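Local coordinates for thiamin pyrophosphokinase family protein (Enterococcus faecalis, PDB 3MEL) that probably makes thiamine diphosphate by transferring a pyrophosphate group from ATP to thiamine, and binds thiamine diphosphate and magnesium, at residues 24-30 with 44-50; 10-16 with 99-103; 2-8 with 94-100. All coordinates share one frame; numbering follows the deposited sequence.

Contact 1: 24-30 with 44-50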
loop_
_atom_site.group_PDB
_atom_site.type_symbol
_atom_site.label_atom_id
_atom_site.label_comp_id
_atom_site.label_asym_id
_atom_site.label_seq_id
_atom_site.Cartn_x
_atom_site.Cartn_y
_atom_site.Cartn_z
ATOM N N ASP A 24 4.473 7.246 -26.165
ATOM C CA ASP A 24 4.811 8.358 -27.044
ATOM C C ASP A 24 5.713 9.377 -26.351
ATOM O O ASP A 24 6.033 10.412 -26.931
ATOM C CB ASP A 24 3.541 9.090 -27.469
ATOM C CG ASP A 24 2.551 8.190 -28.147
ATOM O OD1 ASP A 24 2.919 7.527 -29.138
ATOM O OD2 ASP A 24 1.395 8.149 -27.688
ATOM N N TYR A 25 6.112 9.091 -25.116
ATOM C CA TYR A 25 6.838 10.051 -24.302
ATOM C C TYR A 25 7.351 9.318 -23.072
ATOM O O TYR A 25 6.586 8.645 -22.389
ATOM C CB TYR A 25 5.894 11.183 -23.889
ATOM C CG TYR A 25 6.567 12.440 -23.375
ATOM C CD1 TYR A 25 7.364 13.215 -24.215
ATOM C CD2 TYR A 25 6.390 12.873 -22.053
ATOM C CE1 TYR A 25 7.981 14.370 -23.752
ATOM C CE2 TYR A 25 6.994 14.034 -21.589
ATOM C CZ TYR A 25 7.785 14.772 -22.445
ATOM O OH TYR A 25 8.398 15.921 -22.007
ATOM N N PHE A 26 8.645 9.440 -22.789
ATOM C CA PHE A 26 9.234 8.745 -21.652
ATOM C C PHE A 26 9.743 9.728 -20.608
ATOM O O PHE A 26 10.500 10.647 -20.923
ATOM C CB PHE A 26 10.363 7.820 -22.105
ATOM C CG PHE A 26 9.904 6.670 -22.955
ATOM C CD1 PHE A 26 10.089 5.366 -22.542
ATOM C CD2 PHE A 26 9.292 6.891 -24.183
ATOM C CE1 PHE A 26 9.686 4.297 -23.333
ATOM C CE2 PHE A 26 8.885 5.831 -24.975
ATOM C CZ PHE A 26 9.077 4.530 -24.539
ATOM N N VAL A 27 9.329 9.510 -19.360
ATOM C CA VAL A 27 9.592 10.428 -18.258
ATOM C C VAL A 27 10.384 9.742 -17.154
ATOM O O VAL A 27 9.954 8.741 -16.613
ATOM C CB VAL A 27 8.283 10.972 -17.672
ATOM C CG1 VAL A 27 8.565 12.040 -16.617
ATOM C CG2 VAL A 27 7.428 11.552 -18.761
ATOM N N GLY A 28 11.551 10.287 -16.833
ATOM C CA GLY A 28 12.365 9.766 -15.759
ATOM C C GLY A 28 12.087 10.570 -14.506
ATOM O O GLY A 28 11.859 11.777 -14.564
ATOM N N ILE A 29 12.084 9.898 -13.366
ATOM C CA ILE A 29 11.916 10.574 -12.092
ATOM C C ILE A 29 13.125 10.263 -11.229
ATOM O O ILE A 29 13.347 9.112 -10.858
ATOM C CB ILE A 29 10.642 10.108 -11.391
ATOM C CG1 ILE A 29 9.430 10.315 -12.311
ATOM C CG2 ILE A 29 10.470 10.844 -10.098
ATOM C CD1 ILE A 29 8.127 9.783 -11.762
ATOM N N ASP A 30 13.927 11.284 -10.935
ATOM C CA ASP A 30 15.126 11.089 -10.131
ATOM C C ASP A 30 15.932 9.922 -10.690
ATOM O O ASP A 30 16.316 9.915 -11.848
ATOM C CB ASP A 30 14.770 10.802 -8.665
ATOM C CG ASP A 30 15.074 11.959 -7.746
ATOM O OD1 ASP A 30 15.175 13.100 -8.226
ATOM O OD2 ASP A 30 15.201 11.732 -6.527
ATOM N N GLN A 44 12.937 11.605 -22.251
ATOM C CA GLN A 44 12.573 12.853 -22.887
ATOM C C GLN A 44 12.240 13.943 -21.871
ATOM O O GLN A 44 12.233 15.135 -22.210
ATOM C CB GLN A 44 11.418 12.630 -23.858
ATOM C CG GLN A 44 11.777 11.702 -24.995
ATOM C CD GLN A 44 10.563 11.135 -25.658
ATOM O OE1 GLN A 44 10.095 11.642 -26.663
ATOM N NE2 GLN A 44 10.022 10.096 -25.074
ATOM N N LEU A 45 11.961 13.524 -20.637
ATOM C CA LEU A 45 11.667 14.451 -19.539
ATOM C C LEU A 45 12.282 13.923 -18.243
ATOM O O LEU A 45 11.961 12.815 -17.820
ATOM C CB LEU A 45 10.157 14.647 -19.389
ATOM C CG LEU A 45 9.618 15.606 -18.322
ATOM C CD1 LEU A 45 10.089 17.031 -18.567
ATOM C CD2 LEU A 45 8.088 15.543 -18.261
ATOM N N ALA A 46 13.194 14.694 -17.644
ATOM C CA ALA A 46 13.828 14.294 -16.378
ATOM C C ALA A 46 13.372 15.184 -15.210
ATOM O O ALA A 46 13.481 16.408 -15.279
ATOM C CB ALA A 46 15.325 14.298 -16.511
ATOM N N VAL A 47 12.835 14.570 -14.154
ATOM C CA VAL A 47 12.230 15.328 -13.055
ATOM C C VAL A 47 12.672 14.885 -11.656
ATOM O O VAL A 47 12.843 13.699 -11.374
ATOM C CB VAL A 47 10.691 15.271 -13.105
ATOM C CG1 VAL A 47 10.109 16.507 -12.445
ATOM C CG2 VAL A 47 10.219 15.189 -14.520
ATOM N N GLY A 48 12.833 15.856 -10.770
ATOM C CA GLY A 48 13.265 15.561 -9.420
ATOM C C GLY A 48 14.239 16.578 -8.887
ATOM O O GLY A 48 14.418 17.625 -9.477
ATOM N N ASP A 49 14.853 16.271 -7.755
ATOM C CA ASP A 49 15.848 17.146 -7.158
ATOM C C ASP A 49 17.182 16.467 -7.359
ATOM O O ASP A 49 18.243 17.062 -7.204
ATOM C CB ASP A 49 15.549 17.371 -5.677
ATOM C CG ASP A 49 15.088 16.112 -4.975
ATOM O OD1 ASP A 49 15.877 15.152 -4.912
ATOM O OD2 ASP A 49 13.943 16.079 -4.473
ATOM N N PHE A 50 17.094 15.197 -7.726
ATOM C CA PHE A 50 18.244 14.418 -8.151
ATOM C C PHE A 50 19.300 14.303 -7.072
ATOM O O PHE A 50 20.465 14.078 -7.375
ATOM C CB PHE A 50 18.834 14.982 -9.460
ATOM C CG PHE A 50 17.876 14.934 -10.623
ATOM C CD1 PHE A 50 17.700 13.776 -11.336
ATOM C CD2 PHE A 50 17.140 16.044 -10.980
ATOM C CE1 PHE A 50 16.821 13.726 -12.387
ATOM C CE2 PHE A 50 16.252 15.994 -12.035
ATOM C CZ PHE A 50 16.093 14.834 -12.733
#

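Contact 2: 10-16 with 99-103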
loop_
_atom_site.group_PDB
_atom_site.type_symbol
_atom_site.label_atom_id
_atom_site.label_comp_id
_atom_site.label_asym_id
_atom_site.label_seq_id
_atom_site.Cartn_x
_atom_site.Cartn_y
_atom_site.Cartn_z
ATOM N N GLY A 10 12.507 2.887 -8.411
ATOM C CA GLY A 10 12.386 1.522 -7.948
ATOM C C GLY A 10 13.368 0.635 -8.669
ATOM O O GLY A 10 13.910 1.019 -9.698
ATOM N N ASN A 11 13.616 -0.545 -8.119
ATOM C CA ASN A 11 14.380 -1.540 -8.846
ATOM C C ASN A 11 13.563 -1.986 -10.056
ATOM O O ASN A 11 12.383 -2.349 -9.916
ATOM C CB ASN A 11 14.733 -2.731 -7.950
ATOM C CG ASN A 11 15.433 -3.852 -8.717
ATOM O OD1 ASN A 11 15.766 -3.703 -9.893
ATOM N ND2 ASN A 11 15.664 -4.977 -8.047
ATOM N N PRO A 12 14.175 -1.917 -11.255
ATOM C CA PRO A 12 13.568 -2.322 -12.533
ATOM C C PRO A 12 13.153 -3.792 -12.538
ATOM O O PRO A 12 12.340 -4.198 -13.369
ATOM C CB PRO A 12 14.700 -2.094 -13.540
ATOM C CG PRO A 12 15.554 -1.068 -12.914
ATOM C CD PRO A 12 15.512 -1.329 -11.447
ATOM N N SER A 13 13.711 -4.576 -11.620
ATOM C CA SER A 13 13.354 -5.986 -11.486
ATOM C C SER A 13 11.866 -6.148 -11.214
ATOM O O SER A 13 11.285 -7.187 -11.518
ATOM C CB SER A 13 14.146 -6.634 -10.350
ATOM O OG SER A 13 15.525 -6.693 -10.661
ATOM N N ASP A 14 11.253 -5.116 -10.643
ATOM C CA ASP A 14 9.855 -5.183 -10.245
ATOM C C ASP A 14 8.984 -4.421 -11.200
ATOM O O ASP A 14 7.821 -4.139 -10.887
ATOM C CB ASP A 14 9.656 -4.625 -8.841
ATOM C CG ASP A 14 10.518 -5.313 -7.824
ATOM O OD1 ASP A 14 10.840 -6.505 -8.023
ATOM O OD2 ASP A 14 10.875 -4.656 -6.827
ATOM N N TRP A 15 9.558 -4.082 -12.354
ATOM C CA TRP A 15 8.820 -3.428 -13.415
ATOM C C TRP A 15 7.779 -4.374 -14.011
ATOM O O TRP A 15 7.935 -5.596 -13.972
ATOM C CB TRP A 15 9.773 -2.996 -14.526
ATOM C CG TRP A 15 10.467 -1.661 -14.335
ATOM C CD1 TRP A 15 10.320 -0.775 -13.293
ATOM C CD2 TRP A 15 11.412 -1.066 -15.231
ATOM N NE1 TRP A 15 11.126 0.323 -13.487
ATOM C CE2 TRP A 15 11.801 0.170 -14.672
ATOM C CE3 TRP A 15 11.972 -1.463 -16.450
ATOM C CZ2 TRP A 15 12.723 1.010 -15.298
ATOM C CZ3 TRP A 15 12.883 -0.636 -17.063
ATOM C CH2 TRP A 15 13.252 0.586 -16.488
ATOM N N PRO A 16 6.709 -3.809 -14.576
ATOM C CA PRO A 16 5.841 -4.656 -15.373
ATOM C C PRO A 16 6.601 -4.940 -16.662
ATOM O O PRO A 16 7.609 -4.288 -16.959
ATOM C CB PRO A 16 4.655 -3.747 -15.696
ATOM C CG PRO A 16 4.923 -2.442 -15.041
ATOM C CD PRO A 16 6.359 -2.391 -14.706
ATOM N N ILE A 99 5.561 3.459 -13.431
ATOM C CA ILE A 99 6.252 2.289 -12.927
ATOM C C ILE A 99 7.462 2.680 -12.066
ATOM O O ILE A 99 7.926 3.821 -12.107
ATOM C CB ILE A 99 6.687 1.353 -14.061
ATOM C CG1 ILE A 99 7.852 1.963 -14.843
ATOM C CG2 ILE A 99 5.496 1.035 -14.961
ATOM C CD1 ILE A 99 8.569 0.997 -15.749
ATOM N N GLY A 100 7.943 1.729 -11.267
ATOM C CA GLY A 100 9.140 1.905 -10.477
ATOM C C GLY A 100 8.841 2.610 -9.192
ATOM O O GLY A 100 9.759 3.016 -8.490
ATOM N N ALA A 101 7.558 2.794 -8.890
ATOM C CA ALA A 101 7.160 3.377 -7.608
ATOM C C ALA A 101 7.084 2.254 -6.581
ATOM O O ALA A 101 6.045 2.059 -5.935
ATOM C CB ALA A 101 5.830 4.096 -7.725
ATOM N N THR A 102 8.205 1.538 -6.443
ATOM C CA THR A 102 8.291 0.261 -5.725
ATOM C C THR A 102 9.322 0.285 -4.580
ATOM O O THR A 102 9.589 -0.737 -3.940
ATOM C CB THR A 102 8.589 -0.945 -6.709
ATOM O OG1 THR A 102 9.867 -0.786 -7.348
ATOM C CG2 THR A 102 7.503 -1.067 -7.768
ATOM N N GLY A 103 9.886 1.458 -4.318
ATOM C CA GLY A 103 10.906 1.594 -3.291
ATOM C C GLY A 103 10.664 0.911 -1.944
ATOM O O GLY A 103 11.632 0.660 -1.206
#

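Contact 3: 2-8 with 94-100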
loop_
_atom_site.group_PDB
_atom_site.type_symbol
_atom_site.label_atom_id
_atom_site.label_comp_id
_atom_site.label_asym_id
_atom_site.label_seq_id
_atom_site.Cartn_x
_atom_site.Cartn_y
_atom_site.Cartn_z
ATOM N N SER A 2 -3.026 8.432 -26.762
ATOM C CA SER A 2 -1.642 8.714 -26.393
ATOM C C SER A 2 -1.304 8.060 -25.066
ATOM O O SER A 2 -2.134 8.003 -24.181
ATOM C CB SER A 2 -1.423 10.225 -26.311
ATOM O OG SER A 2 -2.573 10.857 -25.778
ATOM N N ARG A 3 -0.092 7.553 -24.925
ATOM C CA ARG A 3 0.320 7.037 -23.636
ATOM C C ARG A 3 1.633 7.652 -23.197
ATOM O O ARG A 3 2.510 7.897 -24.026
ATOM C CB ARG A 3 0.456 5.529 -23.697
ATOM C CG ARG A 3 -0.830 4.849 -24.048
ATOM C CD ARG A 3 -0.653 3.354 -24.017
ATOM N NE ARG A 3 -1.858 2.685 -24.483
ATOM C CZ ARG A 3 -2.028 2.240 -25.721
ATOM N NH1 ARG A 3 -1.058 2.385 -26.618
ATOM N NH2 ARG A 3 -3.164 1.645 -26.057
ATOM N N VAL A 4 1.772 7.913 -21.902
ATOM C CA VAL A 4 3.039 8.403 -21.397
ATOM C C VAL A 4 3.537 7.464 -20.334
ATOM O O VAL A 4 2.756 6.982 -19.536
ATOM C CB VAL A 4 2.906 9.793 -20.803
ATOM C CG1 VAL A 4 4.269 10.294 -20.354
ATOM C CG2 VAL A 4 2.259 10.752 -21.812
ATOM N N LEU A 5 4.834 7.194 -20.323
ATOM C CA LEU A 5 5.411 6.287 -19.329
ATOM C C LEU A 5 6.341 7.000 -18.347
ATOM O O LEU A 5 7.294 7.634 -18.776
ATOM C CB LEU A 5 6.200 5.186 -20.021
ATOM C CG LEU A 5 6.866 4.218 -19.054
ATOM C CD1 LEU A 5 5.825 3.298 -18.453
ATOM C CD2 LEU A 5 7.925 3.410 -19.749
ATOM N N LEU A 6 6.080 6.882 -17.041
ATOM C CA LEU A 6 6.907 7.546 -16.015
ATOM C C LEU A 6 7.697 6.545 -15.171
ATOM O O LEU A 6 7.177 5.505 -14.821
ATOM C CB LEU A 6 6.049 8.440 -15.116
ATOM C CG LEU A 6 5.201 9.505 -15.816
ATOM C CD1 LEU A 6 3.974 8.847 -16.432
ATOM C CD2 LEU A 6 4.789 10.618 -14.877
ATOM N N VAL A 7 8.950 6.853 -14.847
ATOM C CA VAL A 7 9.812 5.886 -14.158
ATOM C C VAL A 7 10.434 6.416 -12.850
ATOM O O VAL A 7 11.373 7.204 -12.859
ATOM C CB VAL A 7 10.923 5.375 -15.097
ATOM C CG1 VAL A 7 11.677 4.240 -14.462
ATOM C CG2 VAL A 7 10.327 4.946 -16.441
ATOM N N ALA A 8 9.880 5.991 -11.719
ATOM C CA ALA A 8 10.466 6.269 -10.420
ATOM C C ALA A 8 11.713 5.414 -10.226
ATOM O O ALA A 8 12.119 4.677 -11.125
ATOM C CB ALA A 8 9.474 6.000 -9.331
ATOM N N ALA A 94 -3.318 12.115 -22.237
ATOM C CA ALA A 94 -2.607 10.854 -22.336
ATOM C C ALA A 94 -2.762 10.031 -21.071
ATOM O O ALA A 94 -2.906 10.572 -19.968
ATOM C CB ALA A 94 -1.129 11.100 -22.626
ATOM N N GLU A 95 -2.702 8.717 -21.257
ATOM C CA GLU A 95 -2.822 7.764 -20.181
ATOM C C GLU A 95 -1.496 7.539 -19.471
ATOM O O GLU A 95 -0.631 6.830 -19.971
ATOM C CB GLU A 95 -3.316 6.452 -20.748
ATOM C CG GLU A 95 -3.503 5.385 -19.714
ATOM C CD GLU A 95 -3.312 4.022 -20.296
ATOM O OE1 GLU A 95 -2.181 3.726 -20.734
ATOM O OE2 GLU A 95 -4.292 3.259 -20.314
HETATM N N MSE A 96 -1.368 8.116 -18.279
HETATM C CA MSE A 96 -0.133 8.076 -17.501
HETATM C C MSE A 96 0.126 6.769 -16.768
HETATM O O MSE A 96 -0.600 6.385 -15.864
HETATM C CB MSE A 96 -0.169 9.209 -16.503
HETATM C CG MSE A 96 -0.601 10.500 -17.146
HETATM SE SE MSE A 96 0.907 11.381 -18.033
HETATM C CE MSE A 96 -0.114 12.579 -19.166
ATOM N N THR A 97 1.194 6.099 -17.151
ATOM C CA THR A 97 1.568 4.844 -16.534
ATOM C C THR A 97 2.785 5.080 -15.670
ATOM O O THR A 97 3.836 5.497 -16.153
ATOM C CB THR A 97 1.899 3.785 -17.603
ATOM O OG1 THR A 97 0.755 3.580 -18.441
ATOM C CG2 THR A 97 2.311 2.477 -16.965
ATOM N N ILE A 98 2.645 4.821 -14.382
ATOM C CA ILE A 98 3.750 5.045 -13.471
ATOM C C ILE A 98 4.342 3.742 -13.008
ATOM O O ILE A 98 3.711 2.997 -12.277
ATOM C CB ILE A 98 3.317 5.864 -12.252
ATOM C CG1 ILE A 98 2.703 7.191 -12.699
ATOM C CG2 ILE A 98 4.503 6.118 -11.334
ATOM C CD1 ILE A 98 2.393 8.124 -11.531
ATOM N N ILE A 99 5.561 3.459 -13.431
ATOM C CA ILE A 99 6.252 2.289 -12.927
ATOM C C ILE A 99 7.462 2.680 -12.066
ATOM O O ILE A 99 7.926 3.821 -12.107
ATOM C CB ILE A 99 6.687 1.353 -14.061
ATOM C CG1 ILE A 99 7.852 1.963 -14.843
ATOM C CG2 ILE A 99 5.496 1.035 -14.961
ATOM C CD1 ILE A 99 8.569 0.997 -15.749
ATOM N N GLY A 100 7.943 1.729 -11.267
ATOM C CA GLY A 100 9.140 1.905 -10.477
ATOM C C GLY A 100 8.841 2.610 -9.192
ATOM O O GLY A 100 9.759 3.016 -8.490
#

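Contact 1: 24-30 with 44-50
The carbonyl oxygen Phe-26 O accepts two successive amides: Gln-44 N at 2.9 Å, tilted out of the carbonyl plane, and Leu-45 N at 3.2 Å, lying in it. A ladder follows from there, with Gly-28 N bonded to Leu-45 O, Val-47 N to Gly-28 O and Asp-30 N to Val-47 O. The axes of strands 26-29 and 45-48 run 25° apart in the same direction, so the pairing is parallel. On the face bearing Val-27, Ile-29, Leu-45 and Val-47, which helix 79-90 covers, Val-27 lies beside Leu-45, and Val-27 CG1 is 3.9 Å from Leu-45 CD2. Tyr-25 reaches that leucine because its CG stands opposite the backbone N (chi1 -164°). Leu-45 CD2 then sits at the ring edge, 3.8 Å from Tyr-25 CE2. Helix 32-37 backs the other face, where Ala-46 meets Cys-33. Beyond the strand ends, Asp-30 OD1 takes Phe-50 N at 2.9 Å on its syn side but out of the carboxylate plane, and Asp-49 N more weakly at 3.2 Å, while also lying over one face of the Phe-50 ring. The Asp-30 and Asp-49 carboxylates have planes 79° apart, and Asp-30 OD2 lies 3.8 Å from Asp-49 OD1. Both belong to a magnesium site, and Asp-49 OD2 has a salt bridge to Lys-75. A beta-alpha-beta unit thus presents acidic residues just after its parallel strands, at the metal and thiamine diphosphate site.

Contact 2: 10-16 with 99-103
The indole of Trp-15 is covered on both sides: Pro-12 CA lies 3.5 Å above one face, near its rim, and the methyl Ile-99 CD1 lies over the opposite face. That methyl stands 3.3 Å from the centroid of the five-membered ring of Trp-15 and only 2° off its normal, the geometry of a CH-pi contact. At the edge, near the ring plane, Gly-100 CA lies 3.9 Å from Trp-15 NE1. Ile-99 delivers its CD1 to the indole face by placing CG1 between its backbone N and carbonyl carbon (chi1 72°), which leaves CG2 for Pro-16; Ile-99 CG2 and Pro-16 CG are 3.5 Å apart. Farther along, Gly-10 N makes a weak hydrogen bond of 2.8 Å to Gly-100 O. The same oxygen weakly accepts Thr-102 N across an inverse gamma turn centred on Ala-101. Having no side chain, Gly-10 can bring its CA within 3.5 Å of Thr-102 OG1. The 10-16 loop has its own brace, an Asx turn: Asn-11 OD1 receives Ser-13 N at 2.8 Å from above the carbonyl plane, and Ser-13 OG from the same face. Outside the pair, His-35 of helix 32-37 touches Pro-12 and Trp-15. Chemically the interface has two parts: the Trp-15, Pro-16 and Ile-99 cluster is apolar, whereas Gly-10, Gly-100 and Thr-102 meet through backbone and hydroxyl, where one weak hydrogen bond adds little directional hold.

Contact 3: 2-8 with 94-100
Leu-6 N donates to Thr-97 O at 2.8 Å in a nearly linear bond (174° at the hydrogen), a central rung of the parallel pairing between strands 3-7 and 95-99. These are neighbouring strands of the parallel, Rossmann-like portion of the sheet, in which strand 26-29 flanks 3-7 on its other edge. Thr-97 N reaches Val-4 O at 3.0 Å and Ile-99 N reaches Leu-6 O at the same length, so even-numbered residues of 2-8 bond to odd-numbered ones of 94-100. Toward the beginning of the strands, Glu-95 N binds Ser-2 O, whereas Val-4 N approaches Glu-95 O from well above its carbonyl plane. The exposed end carries a long salt bridge: Arg-3 and Glu-95 extend side by side, and Glu-95 OE1 lies at the guanidinium edge, 3.9 Å from Arg-3 NE. The guanidinium and carboxylate planes are 50° apart, and the other oxygen, Glu-95 OE2, pairs with Arg-129. Packing divides between the two faces. Beneath helix 79-90, Val-4 CG2 touches Ala-94 CB, and Val-4 CB lies 3.8 Å from SE of Met-96, a selenomethionine whose chain bends at chi2 (-83°) and runs alongside the valine. Met-96 itself packs on Leu-84 and Leu-88 of that helix. In the same layer, Leu-6 CD1 touches both Met-96 CB and Ile-98 CG1. On the face shared by Leu-5, Val-7, Thr-97 and Ile-99, Leu-5 CD1 meets Thr-97 CG2 at 3.9 Å in an oblique approach and also touches Ile-99 CG2. Val-7 stands alongside Ile-99. At the last rung, Ala-8 N lies in the carbonyl plane of Ile-99, 2.9 Å from Ile-99 O.

Overall arrangement
All three contacts belong to the parallel part of a mixed sheet and the loops at the C-terminal ends of its strands. Contacts 1 and 3, with centres 10 Å apart, join directly because strands 3-7 and 26-29 are neighbours: Val-27 O lies 2.8 Å from Val-7 N and Val-27 N 2.8 Å from Leu-5 O, probable hydrogen bonds. Contact 2 continues contact 3, sharing Ile-99 and Gly-100, and Trp-15 CZ2 packs 3.5 Å from Val-7 CG1. Contacts 1 and 2 do not touch. Distances between nearest side-chain and ligand atoms place contact 1 at the site, with Asp-30 about 3 Å from magnesium and Asp-49 about 4 Å from thiamine diphosphate; Ala-8 of contact 3 is about 5 Å from that ligand.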